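Local coordinates for protein putative polyketide cyclase (Pseudomonas putida KT2440, PDB 3F7X) that is of unknown function but, as a putative polyketide cyclase with a SnoaL-like fold, probably binds a small organic molecule in the pocket of its cone-shaped alpha+beta barrel, at residues A[21-26]-A[83-88]; A[77-82]-A[99-104]; A[92-97]-A[125-130]; A[110-115]-A[145-150]. One frame throughout, in Å; residues are numbered along the deposited sequence. Where two conformers were deposited one is given.

Interaction 1: residues A[21-26]-A[83-88]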
loop_
_atom_site.group_PDB
_atom_site.type_symbol
_atom_site.label_atom_id
_atom_site.label_comp_id
_atom_site.label_asym_id
_atom_site.label_seq_id
_atom_site.Cartn_x
_atom_site.Cartn_y
_atom_site.Cartn_z
ATOM N N THR A 21 -5.293 -20.985 6.463
ATOM C CA THR A 21 -5.363 -19.675 7.090
ATOM C C THR A 21 -5.153 -18.585 6.009
ATOM O O THR A 21 -4.659 -18.834 4.890
ATOM C CB THR A 21 -4.296 -19.492 8.164
ATOM O OG1 THR A 21 -3.013 -19.494 7.549
ATOM C CG2 THR A 21 -4.362 -20.629 9.216
ATOM N N ALA A 22 -5.515 -17.360 6.349
ATOM C CA ALA A 22 -5.270 -16.239 5.438
ATOM C C ALA A 22 -3.785 -16.129 5.083
ATOM O O ALA A 22 -3.437 -15.855 3.929
ATOM C CB ALA A 22 -5.787 -14.933 6.049
ATOM N N THR A 23 -2.924 -16.351 6.076
ATOM C CA THR A 23 -1.473 -16.304 5.856
ATOM C C THR A 23 -1.055 -17.363 4.849
ATOM O O THR A 23 -0.273 -17.097 3.925
ATOM C CB THR A 23 -0.726 -16.428 7.203
ATOM O OG1 THR A 23 -1.060 -15.308 8.020
ATOM C CG2 THR A 23 0.756 -16.465 6.967
ATOM N N GLU A 24 -1.568 -18.574 5.028
ATOM C CA GLU A 24 -1.277 -19.622 4.088
ATOM C C GLU A 24 -1.788 -19.338 2.679
ATOM O O GLU A 24 -1.107 -19.618 1.696
ATOM C CB GLU A 24 -1.833 -20.952 4.583
ATOM C CG GLU A 24 -1.079 -21.484 5.830
ATOM C CD GLU A 24 -1.770 -22.629 6.573
ATOM O OE1 GLU A 24 -2.988 -22.834 6.423
ATOM O OE2 GLU A 24 -1.059 -23.327 7.333
ATOM N N LEU A 25 -2.971 -18.772 2.583
ATOM C CA LEU A 25 -3.592 -18.427 1.328
ATOM C C LEU A 25 -2.741 -17.380 0.564
ATOM O O LEU A 25 -2.435 -17.519 -0.628
ATOM C CB LEU A 25 -4.975 -17.906 1.607
ATOM C CG LEU A 25 -5.818 -17.545 0.422
ATOM C CD1 LEU A 25 -6.020 -18.651 -0.563
ATOM C CD2 LEU A 25 -7.200 -17.012 0.883
ATOM N N VAL A 26 -2.328 -16.333 1.278
ATOM C CA VAL A 26 -1.503 -15.276 0.683
ATOM C C VAL A 26 -0.112 -15.816 0.360
ATOM O O VAL A 26 0.437 -15.478 -0.680
ATOM C CB VAL A 26 -1.506 -14.002 1.552
ATOM C CG1 VAL A 26 -0.495 -13.002 1.026
ATOM C CG2 VAL A 26 -2.931 -13.421 1.615
ATOM N N ILE A 83 9.208 -11.369 1.527
ATOM C CA ILE A 83 7.776 -11.279 1.682
ATOM C C ILE A 83 7.399 -11.427 3.145
ATOM O O ILE A 83 7.729 -12.429 3.788
ATOM C CB ILE A 83 7.017 -12.319 0.841
ATOM C CG1 ILE A 83 7.477 -12.308 -0.640
ATOM C CG2 ILE A 83 5.520 -12.066 0.959
ATOM C CD1 ILE A 83 6.979 -13.497 -1.436
ATOM N N VAL A 84 6.675 -10.444 3.651
ATOM C CA VAL A 84 6.130 -10.450 5.008
ATOM C C VAL A 84 4.608 -10.416 4.874
ATOM O O VAL A 84 4.063 -9.480 4.288
ATOM C CB VAL A 84 6.654 -9.253 5.814
ATOM C CG1 VAL A 84 5.957 -9.221 7.187
ATOM C CG2 VAL A 84 8.149 -9.297 5.936
ATOM N N VAL A 85 3.967 -11.446 5.372
ATOM C CA VAL A 85 2.537 -11.635 5.280
ATOM C C VAL A 85 1.933 -11.538 6.653
ATOM O O VAL A 85 2.394 -12.164 7.591
ATOM C CB VAL A 85 2.174 -12.995 4.638
ATOM C CG1 VAL A 85 0.657 -13.204 4.606
ATOM C CG2 VAL A 85 2.771 -13.087 3.228
HETATM N N MSE A 86 0.896 -10.706 6.773
HETATM C CA MSE A 86 0.175 -10.443 8.022
HETATM C C MSE A 86 -1.308 -10.582 7.831
HETATM O O MSE A 86 -1.802 -10.399 6.724
HETATM C CB MSE A 86 0.546 -9.042 8.519
HETATM C CG MSE A 86 2.050 -8.920 8.754
HETATM SE SE MSE A 86 2.707 -7.103 8.953
HETATM C CE MSE A 86 2.752 -6.645 7.126
ATOM N N GLN A 87 -2.047 -10.904 8.898
ATOM C CA GLN A 87 -3.473 -11.066 8.805
ATOM C C GLN A 87 -4.156 -10.564 10.061
ATOM O O GLN A 87 -3.533 -10.440 11.110
ATOM C CB GLN A 87 -3.887 -12.519 8.570
ATOM C CG GLN A 87 -3.560 -13.501 9.721
ATOM C CD GLN A 87 -4.178 -14.857 9.515
ATOM O OE1 GLN A 87 -3.560 -15.724 8.903
ATOM N NE2 GLN A 87 -5.390 -15.034 10.013
ATOM N N ASN A 88 -5.456 -10.326 9.949
ATOM C CA ASN A 88 -6.269 -10.081 11.141
ATOM C C ASN A 88 -6.615 -11.448 11.795
ATOM O O ASN A 88 -6.352 -12.495 11.245
ATOM C CB ASN A 88 -7.454 -9.167 10.869
ATOM C CG ASN A 88 -8.533 -9.794 10.017
ATOM O OD1 ASN A 88 -8.358 -10.887 9.467
ATOM N ND2 ASN A 88 -9.628 -9.053 9.824
#
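Val85 and Gln87 meet the first turn of helix 22-35 where it packs on strand 76-87 of the curved sheet, a helix-on-sheet packing of the SnoaL-like alpha+beta fold. The axes of helix and strand pass 7.9 Å apart and their directions are 145° apart, obliquely antiparallel. Val85 comes first along the strand. Its CG1, anti to the backbone N (chi1 177°), points to the helix, 3.8 Å from Val26 CG1, and also faces the methyl CG2 of Thr23, past which it slides in the opposite direction. Met86, a selenomethionine, turns to the other face of the sheet, where it packs on Gln87 of the second subunit. Gln87 supplies the polar part. With its chain extended beyond CG it crosses Thr23 at about a right angle and brings OE1 to the helix start, where Thr21 and Glu24 form a capping box. Thr23 grips Gln87 OE1 with two donors: N at 3.0 Å from above the carbonyl plane, and OG1 at 2.7 Å in that plane, on a lone pair. The same amide is held from its other end, since Gln87 NE2 donates to Asn88 O at 3.0 Å, the acceptor lying within 3° of the amide plane.

Interaction 2: residues A[77-82]-A[99-104]. With EDO (1,2-ethanediol), chain E; EDO (1,2-ethanediol), chain I.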
loop_
_atom_site.group_PDB
_atom_site.type_symbol
_atom_site.label_atom_id
_atom_site.label_comp_id
_atom_site.label_asym_id
_atom_site.label_seq_id
_atom_site.Cartn_x
_atom_site.Cartn_y
_atom_site.Cartn_z
ATOM N N ARG A 77 8.901 -9.980 -16.149
ATOM C CA ARG A 77 9.110 -11.117 -15.265
ATOM C C ARG A 77 9.546 -10.561 -13.924
ATOM O O ARG A 77 10.413 -9.705 -13.841
ATOM C CB ARG A 77 10.126 -12.091 -15.861
ATOM C CG ARG A 77 10.508 -13.245 -15.040
ATOM C CD ARG A 77 11.706 -14.007 -15.695
ATOM N NE ARG A 77 11.568 -14.058 -17.165
ATOM C CZ ARG A 77 10.930 -15.019 -17.828
ATOM N NH1 ARG A 77 10.433 -16.058 -17.154
ATOM N NH2 ARG A 77 10.798 -14.956 -19.166
ATOM N N GLU A 78 8.842 -11.013 -12.886
ATOM C CA GLU A 78 9.098 -10.521 -11.531
ATOM C C GLU A 78 9.275 -11.661 -10.562
ATOM O O GLU A 78 8.668 -12.716 -10.693
ATOM C CB GLU A 78 7.961 -9.635 -11.052
ATOM C CG GLU A 78 7.866 -8.338 -11.832
ATOM C CD GLU A 78 6.812 -7.379 -11.355
ATOM O OE1 GLU A 78 5.971 -7.751 -10.486
ATOM O OE2 GLU A 78 6.843 -6.219 -11.830
ATOM N N ARG A 79 10.138 -11.406 -9.575
ATOM C CA ARG A 79 10.343 -12.250 -8.423
ATOM C C ARG A 79 10.189 -11.375 -7.196
ATOM O O ARG A 79 10.805 -10.308 -7.107
ATOM C CB ARG A 79 11.768 -12.846 -8.434
ATOM C CG ARG A 79 12.145 -13.555 -7.193
ATOM C CD ARG A 79 13.524 -14.138 -7.318
ATOM N NE ARG A 79 14.587 -13.157 -7.573
ATOM C CZ ARG A 79 15.221 -12.447 -6.631
ATOM N NH1 ARG A 79 14.945 -12.620 -5.344
ATOM N NH2 ARG A 79 16.148 -11.595 -7.014
ATOM N N LEU A 80 9.397 -11.848 -6.231
ATOM C CA LEU A 80 9.176 -11.091 -5.017
ATOM C C LEU A 80 10.013 -11.671 -3.904
ATOM O O LEU A 80 9.975 -12.897 -3.704
ATOM C CB LEU A 80 7.747 -11.144 -4.615
ATOM C CG LEU A 80 6.776 -10.793 -5.676
ATOM C CD1 LEU A 80 5.336 -10.809 -5.099
ATOM C CD2 LEU A 80 7.058 -9.467 -6.407
ATOM N N ALA A 81 10.751 -10.835 -3.215
ATOM C CA ALA A 81 11.656 -11.211 -2.152
ATOM C C ALA A 81 11.221 -10.576 -0.854
ATOM O O ALA A 81 10.443 -9.615 -0.843
ATOM C CB ALA A 81 13.084 -10.777 -2.511
ATOM N N ASP A 82 11.712 -11.123 0.237
ATOM C CA ASP A 82 11.513 -10.473 1.529
ATOM C C ASP A 82 10.015 -10.355 1.854
ATOM O O ASP A 82 9.598 -9.341 2.390
ATOM C CB ASP A 82 12.159 -9.069 1.534
ATOM C CG ASP A 82 13.547 -9.029 0.916
ATOM O OD1 ASP A 82 14.416 -9.846 1.295
ATOM O OD2 ASP A 82 13.778 -8.120 0.090
ATOM N N THR A 99 9.771 -6.949 -1.719
ATOM C CA THR A 99 10.634 -6.264 -2.681
ATOM C C THR A 99 10.458 -6.931 -4.035
ATOM O O THR A 99 10.655 -8.142 -4.182
ATOM C CB THR A 99 12.110 -6.319 -2.285
ATOM O OG1 THR A 99 12.244 -5.756 -0.991
ATOM C CG2 THR A 99 12.951 -5.525 -3.286
ATOM N N VAL A 100 10.071 -6.142 -5.021
ATOM C CA VAL A 100 9.943 -6.596 -6.399
ATOM C C VAL A 100 11.291 -6.524 -7.108
ATOM O O VAL A 100 11.898 -5.475 -7.162
ATOM C CB VAL A 100 8.923 -5.753 -7.174
ATOM C CG1 VAL A 100 8.811 -6.255 -8.610
ATOM C CG2 VAL A 100 7.557 -5.748 -6.478
ATOM N N HIS A 101 11.727 -7.664 -7.630
ATOM C CA HIS A 101 12.870 -7.762 -8.530
ATOM C C HIS A 101 12.324 -8.103 -9.904
ATOM O O HIS A 101 11.779 -9.172 -10.097
ATOM C CB HIS A 101 13.838 -8.861 -8.095
ATOM C CG HIS A 101 14.482 -8.587 -6.787
ATOM N ND1 HIS A 101 15.732 -8.023 -6.682
ATOM C CD2 HIS A 101 14.011 -8.710 -5.528
ATOM C CE1 HIS A 101 16.019 -7.853 -5.400
ATOM N NE2 HIS A 101 14.994 -8.267 -4.682
ATOM N N GLY A 102 12.457 -7.203 -10.859
ATOM C CA GLY A 102 11.805 -7.399 -12.151
ATOM C C GLY A 102 12.695 -7.122 -13.329
ATOM O O GLY A 102 13.750 -6.476 -13.224
ATOM N N GLN A 103 12.226 -7.585 -14.473
ATOM C CA GLN A 103 12.816 -7.260 -15.750
ATOM C C GLN A 103 11.672 -6.895 -16.716
ATOM O O GLN A 103 10.678 -7.594 -16.775
ATOM C CB GLN A 103 13.600 -8.450 -16.314
ATOM C CG GLN A 103 14.442 -8.043 -17.530
ATOM C CD GLN A 103 15.435 -9.073 -18.007
ATOM O OE1 GLN A 103 15.265 -10.267 -17.806
ATOM N NE2 GLN A 103 16.466 -8.603 -18.676
ATOM N N TYR A 104 11.851 -5.780 -17.419
ATOM C CA TYR A 104 10.846 -5.258 -18.355
ATOM C C TYR A 104 11.185 -5.777 -19.749
ATOM O O TYR A 104 12.209 -5.402 -20.333
ATOM C CB TYR A 104 10.873 -3.738 -18.283
ATOM C CG TYR A 104 9.765 -2.999 -18.981
ATOM C CD1 TYR A 104 8.555 -3.599 -19.296
ATOM C CD2 TYR A 104 9.910 -1.659 -19.298
ATOM C CE1 TYR A 104 7.562 -2.879 -19.950
ATOM C CE2 TYR A 104 8.920 -0.939 -19.925
ATOM C CZ TYR A 104 7.734 -1.544 -20.263
ATOM O OH TYR A 104 6.709 -0.858 -20.908
HETATM C C1 EDO E . 5.599 -12.685 -12.254
HETATM O O1 EDO E . 6.415 -12.626 -13.453
HETATM C C2 EDO E . 4.252 -13.381 -12.391
HETATM O O2 EDO E . 4.421 -14.813 -12.432
HETATM C C1 EDO I . 10.227 -3.468 2.676
HETATM O O1 EDO I . 11.353 -4.073 3.342
HETATM C C2 EDO I . 10.188 -3.928 1.230
HETATM O O2 EDO I . 10.527 -5.326 1.203
HETATM O O HOH W 1 15.449 -8.171 -1.970
#
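Arg77 and Gln103, Arg79 and His101, and Ala81 and Thr99 are the hydrogen-bonded pairs of an antiparallel ladder between the two strands of a beta hairpin, 76-87 and 93-104. Each pair is closed by two backbone bonds, six in all, among them His101 N to Arg79 O at 2.8 Å. Glu78 with Gly102 and Leu80 with Val100 are the non-hydrogen-bonded pairs.

Apolar contact lies on the face of Leu80 and Val100, toward helix 22-35. Leu80 CD2 touches Val100 CG2 at 3.8 Å, while Val100 CG1 lies over one face of the Glu78 carboxylate, 3.6 Å from CD; Glu78 OE2 is hydrogen-bonded to Tyr119.

Stacking marks the other face. Arg79, bent at chi3 (60°), lays its guanidinium on the His101 ring with planes 21° apart, Arg79 NH2 lying 3.4 Å from His101 CG; Ala81 CB approaches the same ring obliquely.

Polar links cluster at the Asp82 end of the ladder. A water donates to Asp82 OD2 and lies in the plane of the His101 ring, 2.8 Å from NE2. Thr99 OG1 is hydrogen-bonded to ethanediol O2 at 2.8 Å. Stacking over one face and a water at the edge would together limit the rotation of the imidazole.

Interaction 3: residues A[92-97]-A[125-130]; sequences SRAAAE and AFFYIH
Ser92 and Ile129 are joined just ahead of the antiparallel ladder between strands 93-104 and 118-130, neighbours in the curved sheet of the SnoaL-like fold. Ser92 O accepts from Ile129 N, which lies above the carbonyl plane, and Tyr128 CD1 comes within 3.3 Å of Ser92 O. The Ser92 hydroxyl is taken up by Asp90 and Asn88 in the turn before the strand. Arg93 folds back over its neighbour strand: bends at chi2 and chi3 (-70° and -75°) carry CD to the edge of the Tyr128 ring, 3.9 Å from CD1, with guanidinium and ring planes almost perpendicular at 83°. A water in the guanidinium plane accepts from Arg93 NE at 2.9 Å and lies 3.0 Å from Phe127 O, to which it can donate. Arg93 NH2 forms a salt bridge with Glu97 of the second subunit.

Ala94 pairs with Phe127 through two backbone bonds and turns its methyl to the helix 22-35 side, where CB lies 4.2 Å from both Phe127 CB and Ile129 CD1. Its O also lies in the plane of the Phe127 ring, at the edge. Ala95 points to the opposite face, toward the dimer interface, and its CB touches Phe126 CE1 at 3.7 Å; there Ala95 packs on Ala95 and Phe126 meets Phe126 of the second subunit. Phe126 and Phe127 thus lie on opposite faces, the first beside the methyl of Ala95, the second beside those of Ala94 and Ala96. Ala96 continues the ladder with Ala125 by a second reciprocal pair of backbone bonds. On the helix side its methyl meets Phe127 at the ring edge, Ala96 CB 4.3 Å from Phe127 CE1.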
loop_
_atom_site.group_PDB
_atom_site.type_symbol
_atom_site.label_atom_id
_atom_site.label_comp_id
_atom_site.label_asym_id
_atom_site.label_seq_id
_atom_site.Cartn_x
_atom_site.Cartn_y
_atom_site.Cartn_z
ATOM N N SER A 92 -10.109 -12.634 7.614
ATOM C CA SER A 92 -10.811 -11.933 6.562
ATOM C C SER A 92 -9.986 -10.865 5.888
ATOM O O SER A 92 -10.373 -10.382 4.841
ATOM C CB SER A 92 -12.113 -11.315 7.110
ATOM O OG SER A 92 -11.885 -10.419 8.183
ATOM N N ARG A 93 -8.908 -10.426 6.539
ATOM C CA ARG A 93 -8.072 -9.357 5.991
ATOM C C ARG A 93 -6.610 -9.786 6.094
ATOM O O ARG A 93 -6.205 -10.432 7.068
ATOM C CB ARG A 93 -8.345 -8.041 6.725
ATOM C CG ARG A 93 -9.786 -7.548 6.624
ATOM C CD ARG A 93 -10.212 -7.055 5.268
ATOM N NE ARG A 93 -9.640 -5.740 4.989
ATOM C CZ ARG A 93 -10.194 -4.600 5.368
ATOM N NH1 ARG A 93 -11.365 -4.577 5.983
ATOM N NH2 ARG A 93 -9.595 -3.448 5.132
ATOM N N ALA A 94 -5.805 -9.387 5.111
ATOM C CA ALA A 94 -4.402 -9.689 5.105
ATOM C C ALA A 94 -3.669 -8.569 4.386
ATOM O O ALA A 94 -4.267 -7.781 3.629
ATOM C CB ALA A 94 -4.101 -11.088 4.473
ATOM N N ALA A 95 -2.357 -8.555 4.571
ATOM C CA ALA A 95 -1.484 -7.585 3.938
ATOM C C ALA A 95 -0.150 -8.247 3.701
ATOM O O ALA A 95 0.262 -9.117 4.467
ATOM C CB ALA A 95 -1.317 -6.337 4.832
ATOM N N ALA A 96 0.549 -7.814 2.662
ATOM C CA ALA A 96 1.880 -8.312 2.383
ATOM C C ALA A 96 2.751 -7.145 1.939
ATOM O O ALA A 96 2.314 -6.312 1.156
ATOM C CB ALA A 96 1.877 -9.437 1.308
ATOM N N GLU A 97 4.003 -7.165 2.416
ATOM C CA GLU A 97 5.018 -6.234 1.949
ATOM C C GLU A 97 6.208 -7.036 1.438
ATOM O O GLU A 97 6.516 -8.099 1.969
ATOM C CB GLU A 97 5.457 -5.274 3.070
ATOM C CG GLU A 97 6.085 -4.038 2.512
ATOM C CD GLU A 97 6.456 -2.959 3.509
ATOM O OE1 GLU A 97 6.708 -3.305 4.684
ATOM O OE2 GLU A 97 6.601 -1.796 3.057
ATOM N N ALA A 125 0.593 -5.199 -0.843
ATOM C CA ALA A 125 -0.779 -5.472 -1.228
ATOM C C ALA A 125 -1.629 -5.657 0.001
ATOM O O ALA A 125 -1.152 -6.098 1.047
ATOM C CB ALA A 125 -0.855 -6.699 -2.135
ATOM N N PHE A 126 -2.903 -5.337 -0.166
ATOM C CA PHE A 126 -3.915 -5.624 0.828
ATOM C C PHE A 126 -4.957 -6.566 0.231
ATOM O O PHE A 126 -5.271 -6.491 -0.966
ATOM C CB PHE A 126 -4.612 -4.339 1.306
ATOM C CG PHE A 126 -3.702 -3.461 2.150
ATOM C CD1 PHE A 126 -3.614 -3.685 3.527
ATOM C CD2 PHE A 126 -2.897 -2.489 1.597
ATOM C CE1 PHE A 126 -2.761 -2.933 4.292
ATOM C CE2 PHE A 126 -2.068 -1.762 2.382
ATOM C CZ PHE A 126 -2.018 -1.973 3.708
ATOM N N PHE A 127 -5.496 -7.427 1.098
ATOM C CA PHE A 127 -6.417 -8.479 0.693
ATOM C C PHE A 127 -7.659 -8.478 1.559
ATOM O O PHE A 127 -7.590 -8.249 2.783
ATOM C CB PHE A 127 -5.756 -9.843 0.856
ATOM C CG PHE A 127 -4.520 -10.032 0.043
ATOM C CD1 PHE A 127 -3.304 -9.636 0.536
ATOM C CD2 PHE A 127 -4.570 -10.579 -1.211
ATOM C CE1 PHE A 127 -2.147 -9.785 -0.220
ATOM C CE2 PHE A 127 -3.408 -10.742 -1.973
ATOM C CZ PHE A 127 -2.203 -10.356 -1.466
ATOM N N TYR A 128 -8.799 -8.807 0.945
ATOM C CA TYR A 128 -10.010 -9.227 1.640
ATOM C C TYR A 128 -10.244 -10.672 1.222
ATOM O O TYR A 128 -10.155 -10.997 0.033
ATOM C CB TYR A 128 -11.198 -8.354 1.240
ATOM C CG TYR A 128 -12.530 -8.830 1.731
ATOM C CD1 TYR A 128 -12.770 -9.045 3.081
ATOM C CD2 TYR A 128 -13.549 -9.092 0.846
ATOM C CE1 TYR A 128 -14.007 -9.481 3.527
ATOM C CE2 TYR A 128 -14.801 -9.540 1.301
ATOM C CZ TYR A 128 -14.996 -9.731 2.627
ATOM O OH TYR A 128 -16.222 -10.166 3.077
ATOM N N ILE A 129 -10.528 -11.513 2.203
ATOM C CA ILE A 129 -10.695 -12.947 2.046
ATOM C C ILE A 129 -12.072 -13.334 2.556
ATOM O O ILE A 129 -12.480 -12.916 3.633
ATOM C CB ILE A 129 -9.593 -13.703 2.811
ATOM C CG1 ILE A 129 -8.248 -13.386 2.149
ATOM C CG2 ILE A 129 -9.845 -15.231 2.861
ATOM C CD1 ILE A 129 -7.071 -13.679 3.041
ATOM N N HIS A 130 -12.777 -14.118 1.756
ATOM C CA HIS A 130 -14.144 -14.507 2.075
ATOM C C HIS A 130 -14.395 -15.875 1.517
ATOM O O HIS A 130 -14.008 -16.165 0.401
ATOM C CB HIS A 130 -15.134 -13.474 1.528
ATOM C CG HIS A 130 -16.538 -13.605 2.065
ATOM N ND1 HIS A 130 -16.868 -13.332 3.372
ATOM C CD2 HIS A 130 -17.705 -13.910 1.444
ATOM C CE1 HIS A 130 -18.171 -13.487 3.541
ATOM N NE2 HIS A 130 -18.696 -13.858 2.392
HETATM O O HOH W 2 -6.854 -5.735 4.265
#

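Interaction 4: residues A[110-115]-A[145-150]; sequences GLPTAN and DWVEQV
The C-terminal helix 143-150 of the SnoaL-like fold packs against the loop joining strands 93-104 and 118-130, with Pro112 wedged against Trp146 and Val150. This is largely apolar packing at one end of the molecule. Pro112 crosses Val150 at about a right angle, its CG 4.0 Å from Val150 CG2, while Val147 CG1 borders the same ring atom more loosely. The next ring atom, Pro112 CD, rests 4.1 Å from Trp146 CZ3.

Leu111 adds a methyl to the same corner of the indole: its CD2 lies 4.2 Å from Trp146 CZ3, and the two side chains cross nearly at right angles. Both loop residues approach the benzo ring obliquely, while Val150 CG2, from within the helix, lies over one face, 3.7 Å above the plane and offset toward the rim. The indole reaches this place because CG is anti to the backbone N (chi1 -177°), which carries the six-membered ring out to the loop. Tyr104 and Tyr119 meet Trp146 edge-to-face, and an unidentified ligand, probably from the crystallisation liquor, lies about 3 Å from its side chain at the nearest atoms, consistent with Trp146 lining a pocket.

Tyr104 OH is hydrogen-bonded to Pro112 O, fixing the loop to strand 93-104. Loop and helix backbones are joined indirectly. Gln117 NE2 is hydrogen-bonded to the carbonyls of both Thr113 and Val150. A water completes the link, donating one proton to Thr113 O at 2.8 Å and the other to Val150 O at 3.0 Å.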
loop_
_atom_site.group_PDB
_atom_site.type_symbol
_atom_site.label_atom_id
_atom_site.label_comp_id
_atom_site.label_asym_id
_atom_site.label_seq_id
_atom_site.Cartn_x
_atom_site.Cartn_y
_atom_site.Cartn_z
ATOM N N GLY A 110 1.025 2.492 -22.799
ATOM C CA GLY A 110 0.986 3.734 -22.018
ATOM C C GLY A 110 2.188 3.975 -21.152
ATOM O O GLY A 110 2.154 4.864 -20.286
ATOM N N LEU A 111 3.239 3.183 -21.342
ATOM C CA LEU A 111 4.406 3.173 -20.463
ATOM C C LEU A 111 5.696 3.331 -21.266
ATOM O O LEU A 111 5.653 3.303 -22.496
ATOM C CB LEU A 111 4.382 1.897 -19.618
ATOM C CG LEU A 111 3.252 1.821 -18.597
ATOM C CD1 LEU A 111 3.150 0.434 -17.993
ATOM C CD2 LEU A 111 3.409 2.865 -17.500
ATOM N N PRO A 112 6.848 3.523 -20.595
ATOM C CA PRO A 112 8.109 3.622 -21.334
ATOM C C PRO A 112 8.424 2.372 -22.145
ATOM O O PRO A 112 7.899 1.296 -21.893
ATOM C CB PRO A 112 9.158 3.809 -20.228
ATOM C CG PRO A 112 8.388 4.349 -19.043
ATOM C CD PRO A 112 7.067 3.670 -19.137
ATOM N N THR A 113 9.321 2.531 -23.090
ATOM C CA THR A 113 9.796 1.432 -23.932
ATOM C C THR A 113 10.543 0.396 -23.087
ATOM O O THR A 113 11.308 0.740 -22.208
ATOM C CB THR A 113 10.700 2.008 -25.033
ATOM O OG1 THR A 113 9.959 3.009 -25.736
ATOM C CG2 THR A 113 11.101 0.932 -25.970
ATOM N N ALA A 114 10.287 -0.877 -23.345
ATOM C CA ALA A 114 11.010 -1.992 -22.744
ATOM C C ALA A 114 12.222 -2.369 -23.572
ATOM O O ALA A 114 12.164 -2.394 -24.824
ATOM C CB ALA A 114 10.112 -3.200 -22.600
ATOM N N ASN A 115 13.312 -2.645 -22.882
ATOM C CA ASN A 115 14.545 -3.150 -23.514
ATOM C C ASN A 115 15.307 -4.116 -22.612
ATOM O O ASN A 115 16.515 -4.310 -22.752
ATOM C CB ASN A 115 15.413 -1.996 -23.998
ATOM C CG ASN A 115 15.689 -1.014 -22.951
ATOM O OD1 ASN A 115 16.066 -1.368 -21.855
ATOM N ND2 ASN A 115 15.514 0.261 -23.282
ATOM N N ASP A 145 8.807 5.928 -8.941
ATOM C CA ASP A 145 10.091 5.266 -8.785
ATOM C C ASP A 145 10.285 4.237 -9.887
ATOM O O ASP A 145 11.340 4.184 -10.501
ATOM C CB ASP A 145 10.181 4.645 -7.388
ATOM C CG ASP A 145 11.469 3.914 -7.118
ATOM O OD1 ASP A 145 12.483 4.126 -7.803
ATOM O OD2 ASP A 145 11.504 3.122 -6.146
ATOM N N TRP A 146 9.265 3.443 -10.182
ATOM C CA TRP A 146 9.396 2.472 -11.227
ATOM C C TRP A 146 9.694 3.121 -12.579
ATOM O O TRP A 146 10.617 2.697 -13.284
ATOM C CB TRP A 146 8.136 1.608 -11.333
ATOM C CG TRP A 146 8.300 0.557 -12.366
ATOM C CD1 TRP A 146 8.999 -0.599 -12.238
ATOM C CD2 TRP A 146 7.869 0.615 -13.749
ATOM N NE1 TRP A 146 8.997 -1.282 -13.428
ATOM C CE2 TRP A 146 8.290 -0.578 -14.360
ATOM C CE3 TRP A 146 7.140 1.523 -14.497
ATOM C CZ2 TRP A 146 8.035 -0.854 -15.696
ATOM C CZ3 TRP A 146 6.870 1.234 -15.810
ATOM C CH2 TRP A 146 7.309 0.050 -16.389
ATOM N N VAL A 147 8.927 4.147 -12.915
ATOM C CA VAL A 147 9.155 4.851 -14.185
ATOM C C VAL A 147 10.583 5.403 -14.246
ATOM O O VAL A 147 11.244 5.310 -15.283
ATOM C CB VAL A 147 8.131 5.978 -14.367
ATOM C CG1 VAL A 147 8.550 6.932 -15.507
ATOM C CG2 VAL A 147 6.768 5.382 -14.634
ATOM N N GLU A 148 11.078 5.977 -13.153
ATOM C CA GLU A 148 12.432 6.543 -13.121
ATOM C C GLU A 148 13.467 5.441 -13.384
ATOM O O GLU A 148 14.506 5.652 -14.053
ATOM C CB GLU A 148 12.688 7.225 -11.771
ATOM C CG GLU A 148 14.068 7.843 -11.612
ATOM N N GLN A 149 13.211 4.251 -12.833
ATOM C CA GLN A 149 14.141 3.146 -12.995
ATOM C C GLN A 149 14.210 2.620 -14.434
ATOM O O GLN A 149 15.269 2.122 -14.836
ATOM C CB GLN A 149 13.856 1.988 -12.033
ATOM C CG GLN A 149 14.149 2.333 -10.592
ATOM C CD GLN A 149 14.018 1.124 -9.699
ATOM O OE1 GLN A 149 14.536 0.056 -10.031
ATOM N NE2 GLN A 149 13.378 1.281 -8.548
ATOM N N VAL A 150 13.118 2.691 -15.200
ATOM C CA VAL A 150 13.075 2.084 -16.521
ATOM C C VAL A 150 13.118 3.103 -17.665
ATOM O O VAL A 150 13.365 2.702 -18.797
ATOM C CB VAL A 150 11.851 1.152 -16.709
ATOM C CG1 VAL A 150 11.868 0.054 -15.614
ATOM C CG2 VAL A 150 10.550 1.928 -16.678
HETATM O O HOH W 3 12.463 3.217 -21.579
#

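From the N terminus, interaction 1 closes the first long loop, bringing the start of helix 22-35 onto the far end of strand 76-87. Interaction 2 crosses it, because segment 77-82 lies within that loop and pairs forward with 99-104 to join the hairpin strands. Interaction 3 begins after interaction 1 has closed and crosses interaction 2, extending the sheet from 93-104 to 118-130; it adjoins interaction 1 through backbone hydrogen bonds of Met86 with Ala95 and Val84 with Glu97, and both touch the second subunit. Interaction 4 crosses interaction 3 and ties the C-terminal helix to the loop between strands 93-104 and 118-130, across the chain's centre from interaction 1, meeting interaction 2 through Tyr104.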